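Local coordinates for protein dihydroorotate dehydrogenase (Schistosoma mansoni, PDB 6UY4) that probably catalyses the FMN-dependent oxidation of (S)-dihydroorotate to orotate with a quinone as electron acceptor, a step of de novo pyrimidine synthesis, at residues F82-G87 against G106-E111; D178-Y183 against R219-K224; Q213-L218 against I254-L259. One frame throughout, in Å; residues are numbered along the deposited sequence.

All three contacts belong to one TIM barrel, but they tie different layers of it together. Contact 1 joins the first and second strands of the parallel barrel and is buried, whereas contacts 2 and 3 pair consecutive helices of the outer shell. Helix 215-230 takes part in both of these, and the two meet where Val257 CG1 lies 3.7 Å from Leu222 CD1; their centres are about 12 Å apart. Contact 1 lies about 29 Å from either, centre to centre. The bound FMN is about 9 Å from the side chain of Phe107 in contact 1, about 10 Å from that of Tyr183 in contact 2 and about 14 Å from that of Ile254 in contact 3.

Contact 1. Residues F82-G87 against G106-E111; sequences FDHPIG and GFSHIE
Ser108 inserts its hydroxymethyl group into the bend of residues 84-86, where OG lies 2.7 Å from Ile86 O and also beside His84 O. The torsion that sets OG between the backbone N and the carbonyl carbon (chi1 64°) aims it at these two carbonyls. Its backbone adds a second tie, Ser108 N to Ile86 O at 2.9 Å. Around this serine stand two histidines. His84 presents one face to Ser108 CB, a CH-pi contact of 3.8 Å to the ring centroid, while its NE2 gives a hydrogen bond to Gly106 O at 2.6 Å, with the oxygen in the ring plane. The other ring nitrogen, ND1, accepts Ile86 N, so the imidazole is held at both nitrogens. His109 ND1 donates to Ser108 OG, which is tilted from the ring plane, and one face of His109 lies against Gly87 CA, 3.6 Å from the ring centroid; glycine, having no side chain, lets the ring rest directly on the strand. Phe82 turns its edge to the His109 ring in an offset T-shaped pair, centroids 5.3 Å apart and planes at 87°. Phe107 CD1 comes to 3.4 Å from Gly87 C. Farther out, Gln352 bonds His109 NE2 and also reaches Glu111, which bonds Tyr196 and Asn169 as well. Gly106 ends helix 99-105 in a Schellman motif and turns the chain toward strand 109-115. That helix crosses over from strand 86-88, making the first beta-alpha-beta crossover of the barrel, and the Ser108-Ile86 bond links its two strands near their starts. Strand 350-353 flanks residues 85-87, strand 165-170 flanks residues 108-110, and helix 364-376 packs on Ile86 and Phe107.

Contact 2. Residues D178-Y183 against R219-K224; sequences DPTADY and RDLLSK
Asp178 faces Lys224 across the gap between two helices, OD2 lying 4.3 Å from NZ, too far for a salt bridge, though the opposite charges probably attract. Asp178 occupies the N-cap of helix 179-190, and its OD1 takes a 2.8 Å hydrogen bond from Thr180 OG1, which approaches from above the carboxylate plane. Thr180 meets three residues of the other helix. A chi1 of 68° folds its OG1 back to Asp178, while the CB and CG2 side of the residue meets Leu221: Thr180 CB is 3.7 Å from Leu221 CD1. The threonine and leucine side chains lie alongside each other, head to tail. Thr180 CG2 is also 3.9 Å from Asp220 OD2, and the extended Lys224 passes by OG1 to put NZ 3.4 Å from Asp220 OD1, a salt bridge within its own helix. One turn on, Tyr183 leans on the same leucine methyl, with its CD2 3.7 Å from Leu221 CD1. This deeper end is apolar and buried, whereas the charged end lies nearer solvent; the Tyr183 side chain comes within about 5 Å of that of the FMN-binding Asn200. The axes, 9.6 Å apart, run in the same general direction at -32°, as suits consecutive outer helices of a TIM barrel, here those following strands 165-170 and 196-200.

Contact 3. Residues Q213-L218 against I254-L259; sequences QTKEKL and IVEVAL
Leu218 and Val257 meet in the buried half of this helix pair, Leu218 CG standing 4.2 Å from Val257 CG1. A trans first torsion (chi1 176°) carries Leu218 across the gap, and its CD2 comes within 4.1 Å of Ile254 CG1, the leucine lying roughly perpendicular to the isoleucine. Ile254 points its CB away from the other helix, so it is met near its root: Leu218 CD2 lies as close to its CA as to CG1. These contacts are purely apolar. Toward solvent the character changes with Lys215, whose fully extended chain does two jobs. Its methylene part passes obliquely over Val257, Lys215 CG 3.9 Å from Val257 CG2, and roofs the apolar patch. Its ammonium then reaches the exposed Glu256, forming a salt bridge in which Lys215 NZ is 3.2 Å from both OE1 and OE2 of Glu256; the forked hydrogen bonds are weak. Thus a salt bridge lies on the solvent side and a small leucine-valine-isoleucine cluster inside. Val257 also touches Arg219, next to Leu218, and Leu222 a turn further on, so the valine fits against several residues of helix 215-230. Helix 248-259, which follows strand 238-242, thereby lies between two shell helices: 215-230 packs on Val257, and helix 305-321 receives Val255 through Val318 and Leu321.

Contact 1. Residues F82-G87 against G106-E111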
loop_
_atom_site.group_PDB
_atom_site.type_symbol
_atom_site.label_atom_id
_atom_site.label_comp_id
_atom_site.label_asym_id
_atom_site.label_seq_id
_atom_site.Cartn_x
_atom_site.Cartn_y
_atom_site.Cartn_z
ATOM N N PHE A 82 8.213 -14.617 -6.703
ATOM C CA PHE A 82 6.870 -14.369 -6.198
ATOM C C PHE A 82 5.960 -15.523 -6.595
ATOM O O PHE A 82 5.973 -15.960 -7.752
ATOM C CB PHE A 82 6.310 -13.050 -6.736
ATOM C CG PHE A 82 6.912 -11.826 -6.104
ATOM C CD1 PHE A 82 8.143 -11.348 -6.521
ATOM C CD2 PHE A 82 6.241 -11.146 -5.101
ATOM C CE1 PHE A 82 8.697 -10.219 -5.945
ATOM C CE2 PHE A 82 6.790 -10.017 -4.520
ATOM C CZ PHE A 82 8.018 -9.553 -4.943
ATOM N N ASP A 83 5.174 -16.014 -5.634
ATOM C CA ASP A 83 4.208 -17.065 -5.933
ATOM C C ASP A 83 3.166 -16.587 -6.936
ATOM O O ASP A 83 2.690 -17.375 -7.762
ATOM C CB ASP A 83 3.539 -17.536 -4.641
ATOM C CG ASP A 83 2.698 -18.783 -4.834
ATOM O OD1 ASP A 83 2.840 -19.453 -5.878
ATOM O OD2 ASP A 83 1.891 -19.094 -3.933
ATOM N N HIS A 84 2.813 -15.309 -6.885
ATOM C CA HIS A 84 1.886 -14.684 -7.818
ATOM C C HIS A 84 1.982 -13.169 -7.632
ATOM O O HIS A 84 2.436 -12.706 -6.585
ATOM C CB HIS A 84 0.445 -15.178 -7.596
ATOM C CG HIS A 84 -0.016 -15.083 -6.176
ATOM N ND1 HIS A 84 -0.581 -13.940 -5.654
ATOM C CD2 HIS A 84 -0.002 -15.991 -5.172
ATOM C CE1 HIS A 84 -0.894 -14.148 -4.388
ATOM N NE2 HIS A 84 -0.553 -15.383 -4.070
ATOM N N PRO A 85 1.581 -12.382 -8.635
ATOM C CA PRO A 85 1.790 -10.926 -8.552
ATOM C C PRO A 85 0.910 -10.210 -7.536
ATOM O O PRO A 85 0.996 -8.980 -7.439
ATOM C CB PRO A 85 1.473 -10.450 -9.977
ATOM C CG PRO A 85 0.535 -11.474 -10.507
ATOM C CD PRO A 85 1.010 -12.777 -9.936
ATOM N N ILE A 86 0.086 -10.917 -6.765
ATOM C CA ILE A 86 -0.895 -10.294 -5.882
ATOM C C ILE A 86 -0.346 -10.252 -4.463
ATOM O O ILE A 86 0.036 -11.288 -3.904
ATOM C CB ILE A 86 -2.235 -11.046 -5.927
ATOM C CG1 ILE A 86 -2.697 -11.210 -7.373
ATOM C CG2 ILE A 86 -3.285 -10.312 -5.103
ATOM C CD1 ILE A 86 -3.856 -12.149 -7.528
ATOM N N GLY A 87 -0.322 -9.055 -3.875
ATOM C CA GLY A 87 0.117 -8.878 -2.506
ATOM C C GLY A 87 -0.783 -7.905 -1.770
ATOM O O GLY A 87 -1.709 -7.332 -2.344
ATOM N N GLY A 106 -2.656 -16.215 1.605
ATOM C CA GLY A 106 -2.727 -16.274 0.159
ATOM C C GLY A 106 -1.938 -15.196 -0.555
ATOM O O GLY A 106 -1.571 -15.365 -1.721
ATOM N N PHE A 107 -1.678 -14.081 0.125
ATOM C CA PHE A 107 -0.903 -13.006 -0.480
ATOM C C PHE A 107 0.542 -13.439 -0.684
ATOM O O PHE A 107 1.136 -14.104 0.168
ATOM C CB PHE A 107 -0.949 -11.752 0.391
ATOM C CG PHE A 107 -2.295 -11.090 0.437
ATOM C CD1 PHE A 107 -2.787 -10.418 -0.668
ATOM C CD2 PHE A 107 -3.061 -11.125 1.590
ATOM C CE1 PHE A 107 -4.024 -9.801 -0.628
ATOM C CE2 PHE A 107 -4.298 -10.510 1.638
ATOM C CZ PHE A 107 -4.779 -9.848 0.526
ATOM N N SER A 108 1.110 -13.056 -1.828
ATOM C CA SER A 108 2.494 -13.404 -2.122
ATOM C C SER A 108 3.488 -12.460 -1.463
ATOM O O SER A 108 4.642 -12.848 -1.254
ATOM C CB SER A 108 2.728 -13.417 -3.632
ATOM O OG SER A 108 2.547 -12.125 -4.185
ATOM N N HIS A 109 3.076 -11.236 -1.140
ATOM C CA HIS A 109 3.953 -10.313 -0.438
ATOM C C HIS A 109 3.119 -9.361 0.405
ATOM O O HIS A 109 1.995 -9.004 0.041
ATOM C CB HIS A 109 4.856 -9.534 -1.405
ATOM C CG HIS A 109 4.115 -8.645 -2.354
ATOM N ND1 HIS A 109 3.574 -9.104 -3.535
ATOM C CD2 HIS A 109 3.843 -7.320 -2.304
ATOM C CE1 HIS A 109 2.993 -8.100 -4.169
ATOM N NE2 HIS A 109 3.141 -7.007 -3.443
ATOM N N ILE A 110 3.681 -8.968 1.545
ATOM C CA ILE A 110 3.056 -8.022 2.462
ATOM C C ILE A 110 3.955 -6.800 2.568
ATOM O O ILE A 110 5.178 -6.928 2.695
ATOM C CB ILE A 110 2.818 -8.642 3.855
ATOM C CG1 ILE A 110 2.139 -10.006 3.731
ATOM C CG2 ILE A 110 1.991 -7.707 4.724
ATOM C CD1 ILE A 110 0.779 -9.951 3.082
ATOM N N GLU A 111 3.351 -5.620 2.519
ATOM C CA GLU A 111 4.075 -4.357 2.623
ATOM C C GLU A 111 3.808 -3.784 4.014
ATOM O O GLU A 111 2.823 -3.082 4.237
ATOM C CB GLU A 111 3.654 -3.395 1.515
ATOM C CG GLU A 111 4.420 -2.082 1.494
ATOM C CD GLU A 111 4.244 -1.331 0.188
ATOM O OE1 GLU A 111 4.379 -1.961 -0.883
ATOM O OE2 GLU A 111 3.966 -0.113 0.230
#

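Contact 2. Residues D178-Y183 against R219-K224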
loop_
_atom_site.group_PDB
_atom_site.type_symbol
_atom_site.label_atom_id
_atom_site.label_comp_id
_atom_site.label_asym_id
_atom_site.label_seq_id
_atom_site.Cartn_x
_atom_site.Cartn_y
_atom_site.Cartn_z
ATOM N N ASP A 178 13.537 17.523 9.867
ATOM C CA ASP A 178 13.928 17.210 8.496
ATOM C C ASP A 178 13.268 15.902 8.079
ATOM O O ASP A 178 13.721 14.822 8.487
ATOM C CB ASP A 178 15.451 17.107 8.376
ATOM C CG ASP A 178 15.922 17.033 6.936
ATOM O OD1 ASP A 178 15.078 17.169 6.023
ATOM O OD2 ASP A 178 17.136 16.840 6.714
ATOM N N PRO A 179 12.197 15.941 7.280
ATOM C CA PRO A 179 11.541 14.680 6.887
ATOM C C PRO A 179 12.437 13.761 6.078
ATOM O O PRO A 179 12.354 12.536 6.228
ATOM C CB PRO A 179 10.330 15.159 6.071
ATOM C CG PRO A 179 10.112 16.577 6.498
ATOM C CD PRO A 179 11.473 17.123 6.786
ATOM N N THR A 180 13.294 14.319 5.219
ATOM C CA THR A 180 14.206 13.485 4.444
ATOM C C THR A 180 15.148 12.704 5.347
ATOM O O THR A 180 15.542 11.582 5.010
ATOM C CB THR A 180 15.005 14.340 3.460
ATOM O OG1 THR A 180 15.912 15.181 4.183
ATOM C CG2 THR A 180 14.072 15.209 2.631
ATOM N N ALA A 181 15.519 13.275 6.495
ATOM C CA ALA A 181 16.337 12.540 7.454
ATOM C C ALA A 181 15.578 11.348 8.024
ATOM O O ALA A 181 16.175 10.302 8.304
ATOM C CB ALA A 181 16.798 13.471 8.574
ATOM N N ASP A 182 14.261 11.488 8.199
ATOM C CA ASP A 182 13.456 10.369 8.679
ATOM C C ASP A 182 13.415 9.242 7.656
ATOM O O ASP A 182 13.500 8.063 8.020
ATOM C CB ASP A 182 12.041 10.839 9.009
ATOM C CG ASP A 182 12.001 11.776 10.199
ATOM O OD1 ASP A 182 13.064 12.325 10.563
ATOM O OD2 ASP A 182 10.909 11.956 10.776
ATOM N N TYR A 183 13.280 9.585 6.372
ATOM C CA TYR A 183 13.296 8.561 5.333
ATOM C C TYR A 183 14.657 7.884 5.247
ATOM O O TYR A 183 14.740 6.665 5.059
ATOM C CB TYR A 183 12.912 9.171 3.985
ATOM C CG TYR A 183 11.485 9.668 3.920
ATOM C CD1 TYR A 183 10.418 8.781 3.971
ATOM C CD2 TYR A 183 11.203 11.024 3.796
ATOM C CE1 TYR A 183 9.114 9.227 3.909
ATOM C CE2 TYR A 183 9.899 11.480 3.733
ATOM C CZ TYR A 183 8.859 10.577 3.790
ATOM O OH TYR A 183 7.560 11.024 3.726
ATOM N N ARG A 219 14.311 15.437 -5.680
ATOM C CA ARG A 219 15.645 15.034 -6.111
ATOM C C ARG A 219 16.611 14.998 -4.934
ATOM O O ARG A 219 17.459 14.103 -4.842
ATOM C CB ARG A 219 16.154 15.983 -7.196
ATOM C CG ARG A 219 17.428 15.519 -7.881
ATOM C CD ARG A 219 18.015 16.611 -8.763
ATOM N NE ARG A 219 17.060 17.105 -9.752
ATOM C CZ ARG A 219 16.918 16.601 -10.974
ATOM N NH1 ARG A 219 17.669 15.580 -11.366
ATOM N NH2 ARG A 219 16.025 17.118 -11.807
ATOM N N ASP A 220 16.497 15.968 -4.025
ATOM C CA ASP A 220 17.317 15.956 -2.820
ATOM C C ASP A 220 17.000 14.744 -1.953
ATOM O O ASP A 220 17.910 14.092 -1.425
ATOM C CB ASP A 220 17.105 17.248 -2.033
ATOM C CG ASP A 220 17.518 17.120 -0.583
ATOM O OD1 ASP A 220 18.733 17.191 -0.303
ATOM O OD2 ASP A 220 16.626 16.944 0.275
ATOM N N LEU A 221 15.712 14.429 -1.796
ATOM C CA LEU A 221 15.320 13.276 -0.992
ATOM C C LEU A 221 15.875 11.985 -1.580
ATOM O O LEU A 221 16.478 11.175 -0.868
ATOM C CB LEU A 221 13.796 13.211 -0.883
ATOM C CG LEU A 221 13.197 11.941 -0.274
ATOM C CD1 LEU A 221 13.652 11.757 1.163
ATOM C CD2 LEU A 221 11.678 11.975 -0.357
ATOM N N LEU A 222 15.689 11.781 -2.888
ATOM C CA LEU A 222 16.174 10.557 -3.517
ATOM C C LEU A 222 17.694 10.469 -3.483
ATOM O O LEU A 222 18.245 9.366 -3.394
ATOM C CB LEU A 222 15.670 10.467 -4.957
ATOM C CG LEU A 222 14.159 10.316 -5.130
ATOM C CD1 LEU A 222 13.809 10.083 -6.591
ATOM C CD2 LEU A 222 13.633 9.186 -4.260
ATOM N N SER A 223 18.385 11.607 -3.549
ATOM C CA SER A 223 19.844 11.586 -3.506
ATOM C C SER A 223 20.342 11.078 -2.158
ATOM O O SER A 223 21.200 10.190 -2.095
ATOM C CB SER A 223 20.395 12.981 -3.801
ATOM O OG SER A 223 21.810 12.966 -3.867
ATOM N N LYS A 224 19.809 11.631 -1.066
ATOM C CA LYS A 224 20.220 11.190 0.262
ATOM C C LYS A 224 19.779 9.756 0.532
ATOM O O LYS A 224 20.506 8.989 1.175
ATOM C CB LYS A 224 19.654 12.131 1.325
ATOM C CG LYS A 224 20.204 13.545 1.266
ATOM C CD LYS A 224 19.467 14.460 2.229
ATOM C CE LYS A 224 20.075 15.851 2.249
ATOM N NZ LYS A 224 19.227 16.815 3.006
#

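Contact 3. Residues Q213-L218 against I254-L259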
loop_
_atom_site.group_PDB
_atom_site.type_symbol
_atom_site.label_atom_id
_atom_site.label_comp_id
_atom_site.label_asym_id
_atom_site.label_seq_id
_atom_site.Cartn_x
_atom_site.Cartn_y
_atom_site.Cartn_z
ATOM N N GLN A 213 7.138 18.987 -1.835
ATOM C CA GLN A 213 6.237 18.938 -2.978
ATOM C C GLN A 213 6.801 19.633 -4.213
ATOM O O GLN A 213 6.045 19.917 -5.150
ATOM C CB GLN A 213 4.884 19.547 -2.606
ATOM N N THR A 214 8.099 19.918 -4.238
ATOM C CA THR A 214 8.738 20.495 -5.410
ATOM C C THR A 214 9.718 19.498 -6.014
ATOM O O THR A 214 10.113 18.514 -5.382
ATOM C CB THR A 214 9.460 21.805 -5.070
ATOM O OG1 THR A 214 9.984 22.387 -6.270
ATOM C CG2 THR A 214 10.599 21.553 -4.107
ATOM N N LYS A 215 10.107 19.773 -7.261
ATOM C CA LYS A 215 10.945 18.837 -8.004
ATOM C C LYS A 215 12.317 18.682 -7.361
ATOM O O LYS A 215 12.874 17.578 -7.329
ATOM C CB LYS A 215 11.078 19.305 -9.454
ATOM C CG LYS A 215 11.814 18.344 -10.369
ATOM C CD LYS A 215 11.874 18.898 -11.784
ATOM C CE LYS A 215 12.604 17.960 -12.728
ATOM N NZ LYS A 215 12.727 18.553 -14.089
ATOM N N GLU A 216 12.878 19.772 -6.836
ATOM C CA GLU A 216 14.230 19.708 -6.292
ATOM C C GLU A 216 14.268 19.089 -4.901
ATOM O O GLU A 216 15.263 18.445 -4.548
ATOM C CB GLU A 216 14.860 21.100 -6.275
ATOM C CG GLU A 216 15.238 21.599 -7.659
ATOM C CD GLU A 216 16.106 20.609 -8.416
ATOM O OE1 GLU A 216 17.038 20.042 -7.806
ATOM O OE2 GLU A 216 15.852 20.391 -9.620
ATOM N N LYS A 217 13.214 19.267 -4.100
ATOM C CA LYS A 217 13.161 18.577 -2.815
ATOM C C LYS A 217 13.045 17.071 -3.007
ATOM O O LYS A 217 13.595 16.294 -2.219
ATOM C CB LYS A 217 12.002 19.103 -1.970
ATOM C CG LYS A 217 12.319 20.377 -1.200
ATOM C CD LYS A 217 13.440 20.153 -0.199
ATOM N N LEU A 218 12.335 16.639 -4.052
ATOM C CA LEU A 218 12.269 15.214 -4.357
ATOM C C LEU A 218 13.624 14.688 -4.813
ATOM O O LEU A 218 14.053 13.609 -4.387
ATOM C CB LEU A 218 11.204 14.951 -5.421
ATOM C CG LEU A 218 11.098 13.506 -5.914
ATOM C CD1 LEU A 218 10.802 12.561 -4.758
ATOM C CD2 LEU A 218 10.039 13.379 -6.999
ATOM N N ILE A 254 8.142 13.716 -11.579
ATOM C CA ILE A 254 8.446 12.610 -10.676
ATOM C C ILE A 254 9.156 11.493 -11.429
ATOM O O ILE A 254 10.151 10.935 -10.951
ATOM C CB ILE A 254 7.161 12.107 -9.992
ATOM C CG1 ILE A 254 6.566 13.198 -9.102
ATOM C CG2 ILE A 254 7.443 10.853 -9.179
ATOM C CD1 ILE A 254 5.267 12.804 -8.440
ATOM N N VAL A 255 8.664 11.159 -12.625
ATOM C CA VAL A 255 9.281 10.098 -13.416
ATOM C C VAL A 255 10.696 10.487 -13.824
ATOM O O VAL A 255 11.613 9.657 -13.805
ATOM C CB VAL A 255 8.407 9.771 -14.642
ATOM C CG1 VAL A 255 9.137 8.830 -15.588
ATOM C CG2 VAL A 255 7.082 9.167 -14.199
ATOM N N GLU A 256 10.898 11.754 -14.193
ATOM C CA GLU A 256 12.218 12.201 -14.629
ATOM C C GLU A 256 13.246 12.056 -13.515
ATOM O O GLU A 256 14.328 11.492 -13.720
ATOM C CB GLU A 256 12.149 13.651 -15.109
ATOM C CG GLU A 256 13.510 14.273 -15.365
ATOM C CD GLU A 256 13.417 15.719 -15.806
ATOM O OE1 GLU A 256 12.314 16.152 -16.199
ATOM O OE2 GLU A 256 14.448 16.422 -15.755
ATOM N N VAL A 257 12.925 12.561 -12.322
ATOM C CA VAL A 257 13.847 12.461 -11.195
ATOM C C VAL A 257 14.077 11.001 -10.823
ATOM O O VAL A 257 15.198 10.599 -10.486
ATOM C CB VAL A 257 13.319 13.277 -10.000
ATOM C CG1 VAL A 257 14.187 13.051 -8.774
ATOM C CG2 VAL A 257 13.264 14.756 -10.353
ATOM N N ALA A 258 13.024 10.183 -10.890
ATOM C CA ALA A 258 13.143 8.774 -10.535
ATOM C C ALA A 258 14.015 7.994 -11.508
ATOM O O ALA A 258 14.532 6.932 -11.141
ATOM C CB ALA A 258 11.755 8.136 -10.461
ATOM N N LEU A 259 14.193 8.488 -12.732
ATOM C CA LEU A 259 14.969 7.787 -13.743
ATOM C C LEU A 259 16.325 8.420 -14.022
ATOM O O LEU A 259 17.105 7.849 -14.792
ATOM C CB LEU A 259 14.176 7.698 -15.057
ATOM C CG LEU A 259 12.894 6.863 -15.021
ATOM C CD1 LEU A 259 12.284 6.766 -16.408
ATOM C CD2 LEU A 259 13.164 5.480 -14.449
#